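PDB 4NES: UDP-N-acetylglucosamine 2-epimerase from Methanocaldococcus jannaschii, which probably catalyses the reversible epimerization at C-2 of UDP-N-acetylglucosamine, giving UDP-N-acetylmannosamine, the activated donor of ManNAc residues. Local coordinates for residues 11-16 with 51-56; 18-23 with 30-35; 173-178 with 273-278. All blocks are in the same frame, centred on the assembly; numbering follows the deposited sequence.

Contact 1: residues 11-16 with 51-56. With UDP (uridine-5'-diphosphate), chain C; UD1 (uridine-diphosphate-N-acetylglucosamine), chain B.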
loop_
_atom_site.group_PDB
_atom_site.type_symbol
_atom_site.label_atom_id
_atom_site.label_comp_id
_atom_site.label_asym_id
_atom_site.label_seq_id
_atom_site.Cartn_x
_atom_site.Cartn_y
_atom_site.Cartn_z
ATOM N N PRO A 11 11.510 -2.013 -18.048
ATOM C CA PRO A 11 12.184 -0.813 -17.518
ATOM C C PRO A 11 12.939 -1.054 -16.219
ATOM O O PRO A 11 13.963 -0.401 -15.992
ATOM C CB PRO A 11 11.025 0.163 -17.275
ATOM C CG PRO A 11 9.804 -0.722 -17.124
ATOM C CD PRO A 11 10.041 -1.845 -18.077
ATOM N N GLU A 12 12.460 -1.971 -15.381
ATOM C CA GLU A 12 13.152 -2.300 -14.137
ATOM C C GLU A 12 14.498 -2.929 -14.418
ATOM O O GLU A 12 15.480 -2.636 -13.731
ATOM C CB GLU A 12 12.327 -3.273 -13.295
ATOM C CG GLU A 12 10.997 -2.731 -12.780
ATOM C CD GLU A 12 10.152 -3.845 -12.207
ATOM O OE1 GLU A 12 9.130 -4.212 -12.827
ATOM O OE2 GLU A 12 10.520 -4.373 -11.140
ATOM N N ILE A 13 14.553 -3.816 -15.410
ATOM C CA ILE A 13 15.797 -4.514 -15.704
ATOM C C ILE A 13 16.850 -3.487 -16.126
ATOM O O ILE A 13 18.001 -3.506 -15.659
ATOM C CB ILE A 13 15.595 -5.573 -16.809
ATOM C CG1 ILE A 13 14.595 -6.635 -16.348
ATOM C CG2 ILE A 13 16.918 -6.216 -17.177
ATOM C CD1 ILE A 13 13.982 -7.443 -17.487
ATOM N N ILE A 14 16.444 -2.563 -16.981
ATOM C CA ILE A 14 17.355 -1.538 -17.482
ATOM C C ILE A 14 17.823 -0.638 -16.334
ATOM O O ILE A 14 19.029 -0.398 -16.177
ATOM C CB ILE A 14 16.667 -0.721 -18.602
ATOM C CG1 ILE A 14 16.408 -1.614 -19.826
ATOM C CG2 ILE A 14 17.487 0.514 -18.955
ATOM C CD1 ILE A 14 15.431 -1.016 -20.804
ATOM N N LYS A 15 16.890 -0.167 -15.512
ATOM C CA LYS A 15 17.238 0.769 -14.451
ATOM C C LYS A 15 17.953 0.136 -13.260
ATOM O O LYS A 15 18.610 0.832 -12.486
ATOM C CB LYS A 15 16.002 1.570 -14.016
ATOM C CG LYS A 15 15.711 2.692 -14.992
ATOM C CD LYS A 15 14.379 3.382 -14.718
ATOM C CE LYS A 15 14.247 4.670 -15.525
ATOM N NZ LYS A 15 12.896 5.310 -15.365
ATOM N N LEU A 16 17.835 -1.178 -13.111
ATOM C CA LEU A 16 18.587 -1.892 -12.078
ATOM C C LEU A 16 19.964 -2.317 -12.559
ATOM O O LEU A 16 20.831 -2.630 -11.739
ATOM C CB LEU A 16 17.824 -3.122 -11.573
ATOM C CG LEU A 16 16.667 -2.770 -10.640
ATOM C CD1 LEU A 16 15.677 -3.931 -10.568
ATOM C CD2 LEU A 16 17.191 -2.382 -9.245
ATOM N N LEU A 51 22.624 -6.524 -21.452
ATOM C CA LEU A 51 23.159 -5.813 -20.297
ATOM C C LEU A 51 24.064 -6.695 -19.445
ATOM O O LEU A 51 24.516 -6.268 -18.381
ATOM C CB LEU A 51 22.028 -5.208 -19.455
ATOM C CG LEU A 51 21.203 -4.178 -20.238
ATOM C CD1 LEU A 51 19.987 -3.732 -19.455
ATOM C CD2 LEU A 51 22.058 -2.978 -20.597
ATOM N N ASN A 52 24.320 -7.913 -19.925
ATOM C CA ASN A 52 25.285 -8.814 -19.283
ATOM C C ASN A 52 24.918 -9.058 -17.816
ATOM O O ASN A 52 25.747 -8.925 -16.907
ATOM C CB ASN A 52 26.701 -8.239 -19.435
ATOM C CG ASN A 52 27.786 -9.235 -19.098
ATOM O OD1 ASN A 52 27.643 -10.439 -19.316
ATOM N ND2 ASN A 52 28.893 -8.727 -18.577
ATOM N N LEU A 53 23.656 -9.415 -17.588
ATOM C CA LEU A 53 23.130 -9.614 -16.240
ATOM C C LEU A 53 23.054 -11.095 -15.904
ATOM O O LEU A 53 22.814 -11.923 -16.785
ATOM C CB LEU A 53 21.736 -8.990 -16.109
ATOM C CG LEU A 53 21.650 -7.496 -16.418
ATOM C CD1 LEU A 53 20.220 -7.021 -16.272
ATOM C CD2 LEU A 53 22.578 -6.668 -15.540
ATOM N N PRO A 54 23.248 -11.437 -14.620
ATOM C CA PRO A 54 23.189 -12.848 -14.237
ATOM C C PRO A 54 21.762 -13.379 -14.234
ATOM O O PRO A 54 20.801 -12.609 -14.102
ATOM C CB PRO A 54 23.737 -12.842 -12.806
ATOM C CG PRO A 54 23.422 -11.479 -12.294
ATOM C CD PRO A 54 23.584 -10.566 -13.481
ATOM N N ASN A 55 21.628 -14.692 -14.371
ATOM C CA ASN A 55 20.324 -15.326 -14.259
ATOM C C ASN A 55 19.734 -15.089 -12.881
ATOM O O ASN A 55 20.440 -15.167 -11.873
ATOM C CB ASN A 55 20.431 -16.834 -14.482
ATOM C CG ASN A 55 21.118 -17.187 -15.777
ATOM O OD1 ASN A 55 20.903 -16.546 -16.805
ATOM N ND2 ASN A 55 21.955 -18.219 -15.736
ATOM N N PRO A 56 18.431 -14.795 -12.831
ATOM C CA PRO A 56 17.761 -14.741 -11.533
ATOM C C PRO A 56 17.899 -16.066 -10.787
ATOM O O PRO A 56 17.914 -17.134 -11.410
ATOM C CB PRO A 56 16.298 -14.523 -11.915
ATOM C CG PRO A 56 16.357 -13.782 -13.210
ATOM C CD PRO A 56 17.538 -14.394 -13.936
HETATM N N1 UDP C . 13.016 0.358 -24.524
HETATM C C2 UDP C . 13.713 -0.595 -25.188
HETATM N N3 UDP C . 13.238 -1.083 -26.354
HETATM C C4 UDP C . 12.075 -0.658 -26.896
HETATM C C5 UDP C . 11.325 0.325 -26.236
HETATM C C6 UDP C . 11.831 0.811 -25.026
HETATM O O2 UDP C . 14.780 -1.017 -24.735
HETATM O O4 UDP C . 11.627 -1.201 -28.097
HETATM C "C1'" UDP C . 13.458 0.895 -23.225
HETATM C "C2'" UDP C . 13.703 2.307 -23.119
HETATM O "O2'" UDP C . 14.967 2.633 -23.652
HETATM C "C3'" UDP C . 13.557 2.566 -21.680
HETATM C "C4'" UDP C . 12.613 1.552 -21.233
HETATM O "O4'" UDP C . 12.376 0.691 -22.318
HETATM O "O3'" UDP C . 14.749 2.442 -20.954
HETATM C "C5'" UDP C . 11.290 2.103 -20.823
HETATM O "O5'" UDP C . 10.367 1.086 -20.520
HETATM P PA UDP C . 8.810 1.242 -20.772
HETATM O O1A UDP C . 8.275 -0.102 -21.218
HETATM O O2A UDP C . 8.577 2.330 -21.798
HETATM O O3A UDP C . 8.118 1.568 -19.393
HETATM P PB UDP C . 8.029 2.840 -18.479
HETATM O O1B UDP C . 9.371 3.557 -18.453
HETATM O O2B UDP C . 6.919 3.724 -18.987
HETATM O O3B UDP C . 7.673 2.246 -17.145
HETATM C "C1'" UD1 B . 3.774 -2.818 -17.002
HETATM C "C2'" UD1 B . 3.720 -1.807 -15.898
HETATM C "C3'" UD1 B . 4.025 -0.473 -16.383
HETATM C "C4'" UD1 B . 5.290 -0.398 -17.125
HETATM C "C5'" UD1 B . 5.350 -1.472 -18.181
HETATM C "C6'" UD1 B . 6.683 -1.567 -18.821
HETATM C "C7'" UD1 B . 2.042 -2.400 -14.051
HETATM C "C8'" UD1 B . 0.626 -2.290 -13.569
HETATM N "N2'" UD1 B . 2.354 -1.776 -15.315
HETATM O "O1'" UD1 B . 2.801 -2.515 -17.936
HETATM O "O3'" UD1 B . 4.061 0.441 -15.273
HETATM O "O4'" UD1 B . 5.444 0.873 -17.737
HETATM O "O5'" UD1 B . 5.092 -2.754 -17.616
HETATM O "O6'" UD1 B . 6.662 -1.962 -20.142
HETATM O "O7'" UD1 B . 2.891 -3.004 -13.390
HETATM N N1 UD1 B . 2.437 -8.749 -22.413
HETATM C C2 UD1 B . 3.037 -9.628 -23.218
HETATM N N3 UD1 B . 4.261 -10.071 -22.941
HETATM C C4 UD1 B . 4.916 -9.661 -21.846
HETATM C C5 UD1 B . 4.323 -8.746 -20.988
HETATM C C6 UD1 B . 3.053 -8.287 -21.299
HETATM O O2 UD1 B . 2.478 -10.027 -24.221
HETATM O O4 UD1 B . 6.169 -10.130 -21.580
HETATM C C1B UD1 B . 1.082 -8.231 -22.714
HETATM C C2B UD1 B . -0.024 -9.081 -22.232
HETATM O "O2'" UD1 B . -1.093 -9.023 -23.143
HETATM C C3B UD1 B . -0.403 -8.458 -20.985
HETATM C C4B UD1 B . -0.230 -7.017 -21.295
HETATM O O4B UD1 B . 0.896 -6.932 -22.147
HETATM O O3B UD1 B . -1.702 -8.767 -20.544
HETATM C C5B UD1 B . 0.008 -6.190 -20.082
HETATM O O5B UD1 B . 1.046 -6.637 -19.247
HETATM P PA UD1 B . 1.233 -6.024 -17.833
HETATM O O1A UD1 B . -0.009 -6.273 -17.034
HETATM O O2A UD1 B . 2.446 -6.631 -17.208
HETATM O O3A UD1 B . 1.352 -4.471 -17.971
HETATM P PB UD1 B . 2.255 -3.593 -18.950
HETATM O O1B UD1 B . 1.340 -2.886 -19.896
HETATM O O2B UD1 B . 3.358 -4.415 -19.558
#

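Contact 2: residues 18-23 with 30-35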
loop_
_atom_site.group_PDB
_atom_site.type_symbol
_atom_site.label_atom_id
_atom_site.label_comp_id
_atom_site.label_asym_id
_atom_site.label_seq_id
_atom_site.Cartn_x
_atom_site.Cartn_y
_atom_site.Cartn_z
ATOM N N PRO A 18 22.606 -0.665 -13.579
ATOM C CA PRO A 18 23.762 -0.005 -12.955
ATOM C C PRO A 18 23.966 -0.401 -11.498
ATOM O O PRO A 18 25.108 -0.352 -11.005
ATOM C CB PRO A 18 23.416 1.481 -13.053
ATOM C CG PRO A 18 22.442 1.571 -14.216
ATOM C CD PRO A 18 21.632 0.317 -14.102
ATOM N N ILE A 19 22.891 -0.766 -10.804
ATOM C CA ILE A 19 23.011 -1.254 -9.431
ATOM C C ILE A 19 23.674 -2.628 -9.408
ATOM O O ILE A 19 24.578 -2.895 -8.592
ATOM C CB ILE A 19 21.639 -1.265 -8.736
ATOM C CG1 ILE A 19 21.228 0.179 -8.458
ATOM C CG2 ILE A 19 21.693 -2.074 -7.448
ATOM C CD1 ILE A 19 19.764 0.347 -8.129
ATOM N N ILE A 20 23.267 -3.487 -10.334
ATOM C CA ILE A 20 23.913 -4.780 -10.507
ATOM C C ILE A 20 25.398 -4.619 -10.847
ATOM O O ILE A 20 26.240 -5.317 -10.257
ATOM C CB ILE A 20 23.167 -5.626 -11.562
ATOM C CG1 ILE A 20 21.788 -6.006 -11.008
ATOM C CG2 ILE A 20 23.987 -6.856 -11.975
ATOM C CD1 ILE A 20 20.793 -6.506 -12.039
ATOM N N ARG A 21 25.740 -3.695 -11.746
ATOM C CA ARG A 21 27.153 -3.439 -12.085
ATOM C C ARG A 21 27.949 -3.071 -10.830
ATOM O O ARG A 21 29.079 -3.550 -10.607
ATOM C CB ARG A 21 27.270 -2.308 -13.111
ATOM C CG ARG A 21 26.898 -2.665 -14.554
ATOM C CD ARG A 21 27.950 -3.548 -15.226
ATOM N NE ARG A 21 27.726 -4.963 -14.951
ATOM C CZ ARG A 21 26.874 -5.729 -15.627
ATOM N NH1 ARG A 21 26.168 -5.223 -16.632
ATOM N NH2 ARG A 21 26.728 -7.004 -15.303
ATOM N N ALA A 22 27.343 -2.241 -9.990
ATOM C CA ALA A 22 28.000 -1.814 -8.760
ATOM C C ALA A 22 28.125 -2.953 -7.746
ATOM O O ALA A 22 29.181 -3.121 -7.130
ATOM C CB ALA A 22 27.279 -0.633 -8.154
ATOM N N LEU A 23 27.062 -3.735 -7.568
ATOM C CA LEU A 23 27.093 -4.882 -6.664
ATOM C C LEU A 23 28.161 -5.906 -7.038
ATOM O O LEU A 23 28.747 -6.545 -6.156
ATOM C CB LEU A 23 25.732 -5.572 -6.613
ATOM C CG LEU A 23 24.634 -4.828 -5.866
ATOM C CD1 LEU A 23 23.263 -5.429 -6.170
ATOM C CD2 LEU A 23 24.910 -4.857 -4.369
ATOM N N TRP A 30 24.220 -11.202 -2.855
ATOM C CA TRP A 30 22.990 -10.713 -3.464
ATOM C C TRP A 30 22.518 -11.622 -4.587
ATOM O O TRP A 30 23.312 -12.323 -5.221
ATOM C CB TRP A 30 23.206 -9.302 -4.006
ATOM C CG TRP A 30 24.119 -9.277 -5.190
ATOM C CD1 TRP A 30 25.487 -9.247 -5.174
ATOM C CD2 TRP A 30 23.734 -9.285 -6.562
ATOM N NE1 TRP A 30 25.974 -9.240 -6.455
ATOM C CE2 TRP A 30 24.915 -9.264 -7.334
ATOM C CE3 TRP A 30 22.504 -9.310 -7.227
ATOM C CZ2 TRP A 30 24.904 -9.266 -8.727
ATOM C CZ3 TRP A 30 22.492 -9.310 -8.611
ATOM C CH2 TRP A 30 23.683 -9.288 -9.344
ATOM N N HIS A 31 21.215 -11.589 -4.844
ATOM C CA HIS A 31 20.637 -12.330 -5.952
ATOM C C HIS A 31 19.373 -11.641 -6.420
ATOM O O HIS A 31 18.888 -10.711 -5.767
ATOM C CB HIS A 31 20.350 -13.790 -5.564
ATOM C CG HIS A 31 21.561 -14.678 -5.605
ATOM N ND1 HIS A 31 22.269 -15.024 -4.485
ATOM C CD2 HIS A 31 22.193 -15.271 -6.656
ATOM C CE1 HIS A 31 23.289 -15.802 -4.826
ATOM N NE2 HIS A 31 23.261 -15.960 -6.135
ATOM N N ILE A 32 18.848 -12.110 -7.547
ATOM C CA ILE A 32 17.670 -11.521 -8.164
ATOM C C ILE A 32 16.500 -12.481 -8.047
ATOM O O ILE A 32 16.616 -13.683 -8.345
ATOM C CB ILE A 32 17.908 -11.224 -9.658
ATOM C CG1 ILE A 32 19.072 -10.243 -9.832
ATOM C CG2 ILE A 32 16.634 -10.707 -10.322
ATOM C CD1 ILE A 32 19.518 -10.081 -11.279
ATOM N N ILE A 33 15.370 -11.935 -7.612
ATOM C CA ILE A 33 14.083 -12.608 -7.686
ATOM C C ILE A 33 13.298 -11.954 -8.822
ATOM O O ILE A 33 13.001 -10.757 -8.788
ATOM C CB ILE A 33 13.283 -12.454 -6.378
ATOM C CG1 ILE A 33 14.044 -13.055 -5.187
ATOM C CG2 ILE A 33 11.897 -13.086 -6.527
ATOM C CD1 ILE A 33 13.421 -12.690 -3.846
ATOM N N HIS A 34 12.981 -12.743 -9.842
ATOM C CA HIS A 34 12.244 -12.258 -11.002
ATOM C C HIS A 34 10.793 -12.740 -10.877
ATOM O O HIS A 34 10.549 -13.940 -10.757
ATOM C CB HIS A 34 12.895 -12.837 -12.264
ATOM C CG HIS A 34 12.579 -12.107 -13.535
ATOM N ND1 HIS A 34 11.385 -11.440 -13.752
ATOM C CD2 HIS A 34 13.291 -11.965 -14.674
ATOM C CE1 HIS A 34 11.390 -10.910 -14.957
ATOM N NE2 HIS A 34 12.538 -11.215 -15.546
ATOM N N THR A 35 9.827 -11.822 -10.884
ATOM C CA THR A 35 8.427 -12.240 -10.844
ATOM C C THR A 35 7.967 -12.764 -12.194
ATOM O O THR A 35 6.910 -13.402 -12.295
ATOM C CB THR A 35 7.490 -11.090 -10.464
ATOM O OG1 THR A 35 7.637 -10.045 -11.438
ATOM C CG2 THR A 35 7.813 -10.566 -9.076
#

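Contact 3: residues 173-178 with 273-278. With UDP (uridine-5'-diphosphate), chain C.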
loop_
_atom_site.group_PDB
_atom_site.type_symbol
_atom_site.label_atom_id
_atom_site.label_comp_id
_atom_site.label_asym_id
_atom_site.label_seq_id
_atom_site.Cartn_x
_atom_site.Cartn_y
_atom_site.Cartn_z
ATOM N N ASP A 173 23.137 6.562 -15.704
ATOM C CA ASP A 173 24.196 5.550 -15.735
ATOM C C ASP A 173 23.995 4.609 -16.917
ATOM O O ASP A 173 24.927 4.319 -17.661
ATOM C CB ASP A 173 24.171 4.626 -14.505
ATOM C CG ASP A 173 24.127 5.346 -13.163
ATOM O OD1 ASP A 173 23.598 6.464 -13.038
ATOM O OD2 ASP A 173 24.582 4.714 -12.182
ATOM N N ALA A 174 22.777 4.092 -17.065
ATOM C CA ALA A 174 22.493 3.090 -18.088
ATOM C C ALA A 174 22.691 3.651 -19.495
ATOM O O ALA A 174 23.312 3.011 -20.358
ATOM C CB ALA A 174 21.087 2.548 -17.927
ATOM N N THR A 175 22.184 4.855 -19.719
ATOM C CA THR A 175 22.277 5.470 -21.033
ATOM C C THR A 175 23.748 5.783 -21.310
ATOM O O THR A 175 24.221 5.635 -22.443
ATOM C CB THR A 175 21.375 6.731 -21.127
ATOM O OG1 THR A 175 20.056 6.415 -20.663
ATOM C CG2 THR A 175 21.278 7.218 -22.552
ATOM N N LEU A 176 24.480 6.156 -20.261
ATOM C CA LEU A 176 25.909 6.465 -20.342
ATOM C C LEU A 176 26.832 5.237 -20.378
ATOM O O LEU A 176 27.948 5.331 -20.902
ATOM C CB LEU A 176 26.321 7.382 -19.186
ATOM C CG LEU A 176 26.335 8.898 -19.400
ATOM C CD1 LEU A 176 27.665 9.318 -20.026
ATOM C CD2 LEU A 176 25.163 9.371 -20.252
ATOM N N GLN A 177 26.402 4.106 -19.814
ATOM C CA GLN A 177 27.193 2.869 -19.896
ATOM C C GLN A 177 27.011 2.193 -21.269
ATOM O O GLN A 177 27.936 1.548 -21.771
ATOM C CB GLN A 177 26.982 1.900 -18.675
ATOM C CG GLN A 177 25.526 1.410 -18.329
ATOM C CD GLN A 177 25.364 0.579 -16.996
ATOM O OE1 GLN A 177 24.592 -0.394 -16.947
ATOM N NE2 GLN A 177 26.057 0.988 -15.940
ATOM N N ASN A 178 25.859 2.411 -21.906
ATOM C CA ASN A 178 25.452 1.628 -23.083
ATOM C C ASN A 178 25.421 2.341 -24.445
ATOM O O ASN A 178 25.472 1.671 -25.482
ATOM C CB ASN A 178 24.114 0.920 -22.829
ATOM C CG ASN A 178 24.216 -0.147 -21.757
ATOM O OD1 ASN A 178 24.732 -1.238 -21.997
ATOM N ND2 ASN A 178 23.735 0.168 -20.565
ATOM N N GLU A 273 19.757 -1.320 -29.398
ATOM C CA GLU A 273 19.041 -0.948 -30.601
ATOM C C GLU A 273 18.147 0.270 -30.354
ATOM O O GLU A 273 18.108 1.203 -31.162
ATOM C CB GLU A 273 18.219 -2.144 -31.091
ATOM C CG GLU A 273 19.072 -3.287 -31.662
ATOM C CD GLU A 273 19.681 -4.180 -30.599
ATOM O OE1 GLU A 273 19.268 -4.114 -29.419
ATOM O OE2 GLU A 273 20.589 -4.962 -30.948
ATOM N N PHE A 274 17.433 0.268 -29.231
ATOM C CA PHE A 274 16.513 1.364 -28.961
ATOM C C PHE A 274 17.241 2.678 -28.691
ATOM O O PHE A 274 16.786 3.739 -29.122
ATOM C CB PHE A 274 15.538 1.028 -27.831
ATOM C CG PHE A 274 14.328 1.903 -27.837
ATOM C CD1 PHE A 274 13.370 1.751 -28.825
ATOM C CD2 PHE A 274 14.168 2.907 -26.895
ATOM C CE1 PHE A 274 12.255 2.575 -28.866
ATOM C CE2 PHE A 274 13.045 3.727 -26.928
ATOM C CZ PHE A 274 12.099 3.557 -27.922
ATOM N N LEU A 275 18.368 2.619 -27.984
ATOM C CA LEU A 275 19.167 3.820 -27.756
ATOM C C LEU A 275 19.592 4.451 -29.072
ATOM O O LEU A 275 19.580 5.668 -29.218
ATOM C CB LEU A 275 20.418 3.495 -26.939
ATOM C CG LEU A 275 20.202 3.277 -25.446
ATOM C CD1 LEU A 275 21.509 2.782 -24.847
ATOM C CD2 LEU A 275 19.756 4.564 -24.759
HETATM N N MSE A 276 19.954 3.622 -30.046
HETATM C CA MSE A 276 20.287 4.140 -31.360
HETATM C C MSE A 276 19.095 4.805 -32.045
HETATM O O MSE A 276 19.232 5.866 -32.657
HETATM C CB MSE A 276 20.861 3.023 -32.233
HETATM C CG MSE A 276 22.274 2.611 -31.857
HETATM SE SE MSE A 276 23.542 4.085 -32.007
HETATM C CE MSE A 276 23.358 4.433 -33.914
ATOM N N LEU A 277 17.923 4.195 -31.935
ATOM C CA LEU A 277 16.734 4.822 -32.488
ATOM C C LEU A 277 16.436 6.155 -31.799
ATOM O O LEU A 277 16.082 7.127 -32.455
ATOM C CB LEU A 277 15.530 3.888 -32.386
ATOM C CG LEU A 277 15.576 2.664 -33.303
ATOM C CD1 LEU A 277 14.446 1.733 -32.928
ATOM C CD2 LEU A 277 15.468 3.077 -34.774
ATOM N N GLU A 278 16.584 6.212 -30.479
ATOM C CA GLU A 278 16.342 7.467 -29.772
ATOM C C GLU A 278 17.346 8.537 -30.174
ATOM O O GLU A 278 16.966 9.674 -30.490
ATOM C CB GLU A 278 16.428 7.261 -28.263
ATOM C CG GLU A 278 15.316 6.420 -27.679
ATOM C CD GLU A 278 15.521 6.163 -26.209
ATOM O OE1 GLU A 278 16.658 5.865 -25.805
ATOM O OE2 GLU A 278 14.545 6.270 -25.445
HETATM N N1 UDP C . 13.016 0.358 -24.524
HETATM C C2 UDP C . 13.713 -0.595 -25.188
HETATM N N3 UDP C . 13.238 -1.083 -26.354
HETATM C C4 UDP C . 12.075 -0.658 -26.896
HETATM C C5 UDP C . 11.325 0.325 -26.236
HETATM C C6 UDP C . 11.831 0.811 -25.026
HETATM O O2 UDP C . 14.780 -1.017 -24.735
HETATM O O4 UDP C . 11.627 -1.201 -28.097
HETATM C "C1'" UDP C . 13.458 0.895 -23.225
HETATM C "C2'" UDP C . 13.703 2.307 -23.119
HETATM O "O2'" UDP C . 14.967 2.633 -23.652
HETATM C "C3'" UDP C . 13.557 2.566 -21.680
HETATM C "C4'" UDP C . 12.613 1.552 -21.233
HETATM O "O4'" UDP C . 12.376 0.691 -22.318
HETATM O "O3'" UDP C . 14.749 2.442 -20.954
HETATM C "C5'" UDP C . 11.290 2.103 -20.823
HETATM O "O5'" UDP C . 10.367 1.086 -20.520
HETATM P PA UDP C . 8.810 1.242 -20.772
HETATM O O1A UDP C . 8.275 -0.102 -21.218
HETATM O O2A UDP C . 8.577 2.330 -21.798
HETATM O O3A UDP C . 8.118 1.568 -19.393
HETATM P PB UDP C . 8.029 2.840 -18.479
HETATM O O1B UDP C . 9.371 3.557 -18.453
HETATM O O2B UDP C . 6.919 3.724 -18.987
HETATM O O3B UDP C . 7.673 2.246 -17.145
#

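Contact 1: residues 11-16 with 51-56
Ile13 and Ile14 each carry CG2 anti to the backbone N and CG1 beside it, and each uses a different branch on the loop 51-56. In Ile13 the torsion (chi1 -62°) presents CG2, which meets Leu53 CD1 at 3.5 Å. In Ile14 CG1 does the touching, though more loosely, with Leu51 CD1 at 4.2 Å. The same methyl of Leu51 also lies 4.0 Å from Ile14 CA, so it rests partly on the helix backbone. Both leucines point their CB toward the helix, and in both pairs the side chains cross obliquely. Between the two segments the side-chain contacts are apolar. After helix 45-50 the chain turns off at Asn52, whose positive phi belongs to a Schellman motif. This turn separates Leu51 from Leu53, and both still reach the same helix. Phe47 and Phe48 of helix 45-50 extend the apolar layer around the two isoleucines. The helix also faces the bound nucleotides. Ile14 CD1 approaches UDP O3' at 3.5 Å, so one isoleucine touches both the loop and the ribose. Pro11 touches both ligands: its CB is 3.4 Å from UDP O5', and its CD is 3.5 Å from UD1 C6'. Away from the loop, Lys15 NZ forms salt bridges with Glu117 and Glu293. Helix 10-23 follows the first strand of the parallel sheet and brings its N-terminal turns to the nucleotides, as expected of a Rossmann-like domain in the GT-B fold.

Contact 2: residues 18-23 with 30-35
Trp30 opens strand 30-34 and packs against Ile20 and Leu23 of helix 10-23, inside the beta-alpha-beta unit made by strand 3-7, this helix and strand 30-34. The two axes are 10.6 Å apart and run nearly antiparallel, at 154°, as the return strand of such a crossover does. From CB, which points toward the helix, the indole is set by chi1 of 69°. This puts CG between the backbone N and the carbonyl carbon, and the ring reaches across to the last helical turn. The five-membered ring comes first. Leu23 CB lies over its face in a CH-pi contact, 3.8 Å from the centroid and 16° off the normal. NE1 and CE2 lie beneath this carbon, with NE1 at 3.7 Å. Leu23 CD1 covers the inner part of the same face, 3.9 Å from Trp30 CD2. At the far end of the six-membered ring the neighbour changes to Ile20. Trp30 CZ3 is 4.1 Å from Ile20 CG1, and Trp30 CH2 is 3.6 Å from Ile20 CG2, which approaches obliquely. Pro54, from the loop before strand 58-59, touches CH2 from the other side of the ring plane. With an alanine in place of Trp30, Leu23 and Ile20 would probably be left with a gap beside them, and Pro54 would lose the apolar surface it rests on. Val358 of helix 353-363 also packs on Leu23. Two residues along the strand, Ile32 runs alongside the indole. It crosses Ile20 at about a right angle, and the two CD1 methyls meet at 3.9 Å.

Contact 3: residues 173-178 with 273-278
Ala174 O receives the side-chain amide of Asn178, ND2 to O 2.9 Å, with an N-H...O angle of 155°. The backbone N of Asn178 and that of Gln177 add weak bonds to the same oxygen. The contact joins helix 170-183, which follows the last strand of the first sheet, to helix 271-280 beside the second sheet, so it bridges the two halves of the GT-B fold. The Asn178 torsion (chi1 -66°) turns the amide back along its own helix, where this bond fixes its rotation. Its CB is then left to meet Leu275 CD1 at 3.8 Å. The other methyl of Leu275, CD2, meets Thr175 CG2 at 3.8 Å. Leu275 thus reaches across to the other helix with one methyl on each residue. Thr175 keeps its hydroxyl away from this apolar contact: OG1 bonds to Ile171 O and to Tyr271 OH. The neighbouring Phe274 belongs to the UDP pocket. Its ring face lies against the uracil of UDP, whose C5 sits over the ring centre, and Phe274 CD1 comes within 3.3 Å of UDP C4.

Overall arrangement
From the N terminus the chain runs through strand 3-7 into helix 10-23, which serves both contact 1 and contact 2. Contact 2 closes first, a short loop back to strand 30-34 within the first beta-alpha-beta unit. It is nested inside the longer loop that contact 1 closes at residues 51-56. The two touch: Arg21 of the helix probably hydrogen-bonds to the carbonyl oxygens of Leu51 and Asn52. Contact 3 comes later in series, linking helix 170-183 to helix 271-280 across 94 residues. Pro18 packs on Asp173 and Ala174, so contact 3 leans on the same first helix. Contacts 1 and 3 both touch UDP, contact 1 from the N-terminal half, contact 3 through helix 271-280 of the other.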